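Local atomic coordinates of NTF2-like Protein (Anabaena variabilis ATCC 29413, PDB entry 3DMC), a protein that is of unknown function but adopts the NTF2-like fold of the SnoaL-like family, in which a curved beta sheet and helices commonly enclose a ligand pocket. Residues A[76-81]-A[95-100]; A[90-95]-A[111-116]. All blocks are in the same frame, centred on the assembly; numbering follows the deposited sequence. Where two conformers were deposited one is given.

Interaction 1 of 2, residues A[76-81]-A[95-100]; sequences QISSLD and RDEGLF
Gln-76 and Glu-97 form a hydrogen-bonded antiparallel pair, with Gln-76 N donating a hydrogen bond to Glu-97 O at 2.7 Å and Glu-97 N donating one to Gln-76 O. Beyond the non-hydrogen-bonded pair of Ile-77 and Asp-96 the regular pattern breaks: Ser-78 and Ser-79 both face Arg-95, a classic beta bulge. Arg-95 O takes a bent bond from Ser-78 N (2.8 Å, N-H...O angle 140°) and a weak, long one from Ser-79 N, while Arg-95 N donates to Ser-79 O and pairing resumes one residue out of step.

Side-chain polar contacts gather on the face carrying Ser-79 and Arg-95. The Arg-95 chain turns at chi3 (56°), which brings the edge of its guanidinium alongside Ser-79; NH1 then donates to Ser-79 OG at 2.9 Å, with the oxygen lying in the guanidinium plane. The same hydroxyl donates to Asp-81 OD2 on its syn side at 3.0 Å, so a serine links arginine to aspartate without a direct salt bridge. The methylenes of Arg-95 lie along these oxygens, with Asp-81 OD2 3.4 Å from Arg-95 CD, and Ser-78 OG rests against Glu-97 CG. A leucine in place of this arginine would probably leave Ser-79 OG without its NH1 donor and take one positive charge from beside Asp-81.

Arg-95 NE is hydrogen-bonded to the backbone O of the C-terminal Asn-134. On the other face, Ile-77 packs on Phe-18 and Thr-22 of helix 9-27, and Asp-96 lies against Tyr-105, Asn-107 and Val-109 of strand 103-116 in this hairpin region of the NTF2-like sheet.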
# COMPACT_ATOMS: atom_id res chain seq x y z
N GLN A 76 12.80 10.31 -8.81
CA GLN A 76 11.68 10.80 -9.61
C GLN A 76 10.46 9.90 -9.42
O GLN A 76 10.57 8.65 -9.31
CB GLN A 76 12.01 10.83 -11.10
CG GLN A 76 12.92 12.00 -11.50
CD GLN A 76 12.28 13.35 -11.27
OE1 GLN A 76 11.15 13.60 -11.68
NE2 GLN A 76 13.01 14.24 -10.57
N ILE A 77 9.30 10.53 -9.41
CA ILE A 77 8.02 9.83 -9.46
C ILE A 77 7.60 9.76 -10.91
O ILE A 77 7.24 10.77 -11.53
CB ILE A 77 6.94 10.47 -8.53
CG1 ILE A 77 7.35 10.29 -7.08
CG2 ILE A 77 5.57 9.82 -8.75
CD1 ILE A 77 6.30 10.73 -6.08
N SER A 78 7.71 8.54 -11.42
CA SER A 78 7.53 8.22 -12.84
C SER A 78 6.05 8.28 -13.19
O SER A 78 5.65 8.76 -14.25
CB SER A 78 8.12 6.83 -13.16
OG SER A 78 9.53 6.78 -12.87
N SER A 79 5.26 7.79 -12.27
CA SER A 79 3.79 7.85 -12.39
C SER A 79 3.13 7.77 -11.04
O SER A 79 3.59 7.04 -10.15
CB SER A 79 3.25 6.72 -13.27
OG SER A 79 3.48 5.45 -12.68
N LEU A 80 2.06 8.51 -10.92
CA LEU A 80 1.11 8.40 -9.78
C LEU A 80 -0.18 7.76 -10.30
O LEU A 80 -0.93 8.39 -11.07
CB LEU A 80 0.82 9.77 -9.17
CG LEU A 80 -0.19 9.75 -8.00
CD1 LEU A 80 0.31 8.86 -6.81
CD2 LEU A 80 -0.50 11.19 -7.56
N ASP A 81 -0.41 6.51 -9.90
CA ASP A 81 -1.34 5.62 -10.62
C ASP A 81 -2.71 5.55 -9.97
O ASP A 81 -3.72 5.50 -10.66
CB ASP A 81 -0.74 4.23 -10.83
CG ASP A 81 0.54 4.28 -11.65
OD1 ASP A 81 0.51 4.95 -12.68
OD2 ASP A 81 1.55 3.71 -11.25
N ARG A 95 4.97 4.82 -8.92
CA ARG A 95 6.19 4.17 -9.47
C ARG A 95 7.28 5.20 -9.43
O ARG A 95 7.03 6.39 -9.73
CB ARG A 95 5.95 3.67 -10.93
CG ARG A 95 4.94 2.52 -11.06
CD ARG A 95 4.41 2.30 -12.47
NE ARG A 95 5.55 2.07 -13.38
CZ ARG A 95 6.05 3.00 -14.21
NH1 ARG A 95 5.51 4.21 -14.27
NH2 ARG A 95 7.10 2.71 -14.99
N ASP A 96 8.47 4.79 -8.98
CA ASP A 96 9.57 5.72 -8.85
C ASP A 96 10.88 5.15 -9.37
O ASP A 96 11.02 3.94 -9.66
CB ASP A 96 9.67 6.31 -7.44
CG ASP A 96 10.08 5.31 -6.36
OD1 ASP A 96 10.29 4.11 -6.66
OD2 ASP A 96 10.17 5.77 -5.18
N GLU A 97 11.80 6.07 -9.53
CA GLU A 97 13.16 5.71 -9.94
C GLU A 97 14.18 6.78 -9.69
O GLU A 97 13.89 7.98 -9.72
CB GLU A 97 13.20 5.34 -11.41
CG GLU A 97 12.87 6.46 -12.32
CD GLU A 97 12.97 6.02 -13.78
OE1 GLU A 97 13.24 4.82 -14.02
OE2 GLU A 97 12.79 6.88 -14.66
N GLY A 98 15.39 6.30 -9.45
CA GLY A 98 16.58 7.16 -9.26
C GLY A 98 17.85 6.37 -9.10
O GLY A 98 17.83 5.16 -8.92
N LEU A 99 18.97 7.08 -9.22
CA LEU A 99 20.29 6.47 -9.03
C LEU A 99 20.68 6.44 -7.58
O LEU A 99 20.85 7.46 -6.92
CB LEU A 99 21.38 7.17 -9.87
CG LEU A 99 21.19 7.13 -11.39
CD1 LEU A 99 22.38 7.77 -12.06
CD2 LEU A 99 21.00 5.73 -11.92
N PHE A 100 20.89 5.20 -7.14
CA PHE A 100 21.37 4.90 -5.81
C PHE A 100 22.86 4.67 -5.95
O PHE A 100 23.28 3.63 -6.39
CB PHE A 100 20.64 3.65 -5.26
CG PHE A 100 21.19 3.15 -3.97
CD1 PHE A 100 21.26 3.97 -2.88
CD2 PHE A 100 21.59 1.82 -3.84
CE1 PHE A 100 21.75 3.50 -1.68
CE2 PHE A 100 22.07 1.33 -2.63
CZ PHE A 100 22.16 2.18 -1.55

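Interaction 2 of 2, residues A[90-95]-A[111-116]; sequences VVFEFR and VSFDVR
Phe-92 and Phe-113 meet on the inner face of the sheet, their side chains crossing at about a right angle. The rings are inclined by 52° with centroids 5.5 Å apart, neither stacked nor edge-to-face; CE1 of Phe-92 makes the closest approach, 3.9 Å from Phe-113 CD2. In both residues CG stands beside the backbone N and opposite the carbonyl carbon (chi1 -64° in Phe-92, -58° in Phe-113), which brings the two rings together from neighbouring strands.

Val-111, directly across from Phe-92, touches the base of that side chain. In one of its two conformers its CG2 lies 4.1 Å from Phe-92 CB, and its CG1 meets the edge of the Phe-94 ring at CE1, 3.9 Å away. In that conformer one valine touches two phenylalanines, spaced two residues apart on strand 89-100.

On the opposite face Val-91 CG2 sits 3.6 Å from Ser-112 OG, whose polar partners are Arg-124 of the same chain and Glu-93 of the second subunit. Beneath these side chains the antiparallel backbones pair through Val-90 with Phe-113 and Phe-92 with Val-111; the bond from Phe-92 N to Val-111 O is nearly straight.

The contact joins hairpin strands 89-100 and 103-116 in the curved NTF2-like sheet, between strands 75-85 and 119-127. Helix 9-27 covers the aromatic face, where Phe-18 stacks on Phe-92 and His-15 meets it edge-to-face; the Val-91 face packs against the second subunit.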
# COMPACT_ATOMS: atom_id res chain seq x y z
N VAL A 90 -5.31 8.94 3.14
CA VAL A 90 -5.11 8.92 1.68
C VAL A 90 -3.93 8.04 1.35
O VAL A 90 -2.88 8.09 2.03
CB VAL A 90 -4.85 10.32 1.10
CG1 VAL A 90 -4.88 10.24 -0.39
CG2 VAL A 90 -5.93 11.33 1.61
N VAL A 91 -4.11 7.21 0.33
CA VAL A 91 -3.01 6.34 -0.13
C VAL A 91 -2.72 6.69 -1.57
O VAL A 91 -3.62 6.86 -2.39
CB VAL A 91 -3.38 4.82 -0.08
CG1 VAL A 91 -2.21 3.92 -0.58
CG2 VAL A 91 -3.81 4.36 1.31
N PHE A 92 -1.42 6.81 -1.80
CA PHE A 92 -0.83 7.10 -3.10
C PHE A 92 -0.06 5.86 -3.54
O PHE A 92 0.89 5.47 -2.90
CB PHE A 92 0.14 8.29 -2.95
CG PHE A 92 -0.53 9.56 -2.56
CD1 PHE A 92 -0.74 9.87 -1.18
CD2 PHE A 92 -0.95 10.47 -3.52
CE1 PHE A 92 -1.37 11.03 -0.82
CE2 PHE A 92 -1.58 11.65 -3.14
CZ PHE A 92 -1.79 11.92 -1.80
N GLU A 93 -0.48 5.29 -4.66
CA GLU A 93 0.20 4.17 -5.27
C GLU A 93 0.93 4.74 -6.47
O GLU A 93 0.31 5.26 -7.43
CB GLU A 93 -0.76 3.08 -5.73
CG GLU A 93 -1.49 2.34 -4.62
CD GLU A 93 -2.47 1.33 -5.18
OE1 GLU A 93 -2.00 0.44 -5.95
OE2 GLU A 93 -3.68 1.43 -4.85
N PHE A 94 2.25 4.61 -6.41
CA PHE A 94 3.13 5.23 -7.41
C PHE A 94 4.33 4.36 -7.85
O PHE A 94 4.63 3.31 -7.27
CB PHE A 94 3.57 6.64 -6.98
CG PHE A 94 4.48 6.67 -5.77
CD1 PHE A 94 3.97 6.77 -4.48
CD2 PHE A 94 5.86 6.61 -5.93
CE1 PHE A 94 4.82 6.80 -3.40
CE2 PHE A 94 6.70 6.63 -4.85
CZ PHE A 94 6.19 6.73 -3.58
N ARG A 95 4.97 4.82 -8.92
CA ARG A 95 6.19 4.17 -9.47
C ARG A 95 7.28 5.20 -9.43
O ARG A 95 7.03 6.39 -9.73
CB ARG A 95 5.95 3.67 -10.93
CG ARG A 95 4.94 2.52 -11.06
CD ARG A 95 4.41 2.30 -12.47
NE ARG A 95 5.55 2.07 -13.38
CZ ARG A 95 6.05 3.00 -14.21
NH1 ARG A 95 5.51 4.21 -14.27
NH2 ARG A 95 7.10 2.71 -14.99
N VAL A 111 2.40 4.85 -0.34
CA VAL A 111 2.48 5.61 0.90
C VAL A 111 1.10 6.10 1.29
O VAL A 111 0.33 6.62 0.48
CB VAL A 111 3.49 6.78 0.86
CG1 VAL A 111 4.90 6.28 0.47
CG2 VAL A 111 2.99 7.92 -0.03
N SER A 112 0.84 5.91 2.57
CA SER A 112 -0.43 6.20 3.20
C SER A 112 -0.23 7.32 4.22
O SER A 112 0.69 7.26 5.02
CB SER A 112 -0.94 4.92 3.88
OG SER A 112 -2.21 5.11 4.47
N PHE A 113 -1.03 8.37 4.09
CA PHE A 113 -1.02 9.48 5.08
C PHE A 113 -2.34 9.49 5.86
O PHE A 113 -3.42 9.29 5.28
CB PHE A 113 -0.95 10.88 4.39
CG PHE A 113 0.25 11.11 3.49
CD1 PHE A 113 1.42 10.44 3.65
CD2 PHE A 113 0.21 12.13 2.53
CE1 PHE A 113 2.52 10.69 2.83
CE2 PHE A 113 1.29 12.38 1.74
CZ PHE A 113 2.47 11.67 1.89
N ASP A 114 -2.27 9.85 7.15
CA ASP A 114 -3.46 10.33 7.87
C ASP A 114 -3.39 11.84 7.93
O ASP A 114 -2.31 12.42 8.18
CB ASP A 114 -3.53 9.80 9.29
CG ASP A 114 -4.02 8.38 9.36
OD1 ASP A 114 -4.12 7.71 8.32
OD2 ASP A 114 -4.37 7.94 10.47
N VAL A 115 -4.54 12.46 7.77
CA VAL A 115 -4.68 13.92 7.86
C VAL A 115 -5.43 14.34 9.11
O VAL A 115 -6.46 13.76 9.50
CB VAL A 115 -5.41 14.48 6.63
CG1 VAL A 115 -5.71 15.99 6.78
CG2 VAL A 115 -4.59 14.25 5.37
N ARG A 116 -4.88 15.38 9.72
CA ARG A 116 -5.50 16.06 10.86
C ARG A 116 -5.45 17.57 10.65
O ARG A 116 -4.40 18.22 10.79
CB ARG A 116 -4.82 15.67 12.17
CG ARG A 116 -5.58 16.18 13.41
CD ARG A 116 -4.71 16.20 14.67
NE ARG A 116 -4.29 14.86 15.01
CZ ARG A 116 -3.09 14.53 15.47
NH1 ARG A 116 -2.17 15.45 15.68
NH2 ARG A 116 -2.82 13.26 15.71

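In the fold
Strand 89-100 takes part in both contacts, pairing with strand 75-85 in interaction 1 and with strand 103-116 in interaction 2; Arg-95 lies in both pairs of segments but makes contact only in interaction 1. Interaction 1 lies at the surface, on an outermost strand of the sheet within this chain, and relies on a bulge, polar side chains and charge. In interaction 2 all the touching residues are buried; aromatic and aliphatic side chains pack under helix 9-27, while the other face turns polar groups to the second subunit. The two adjoin where Asp-81 N probably bonds to Glu-93 O and Leu-80 CD1 packs on Phe-92. Phe-18 touches both.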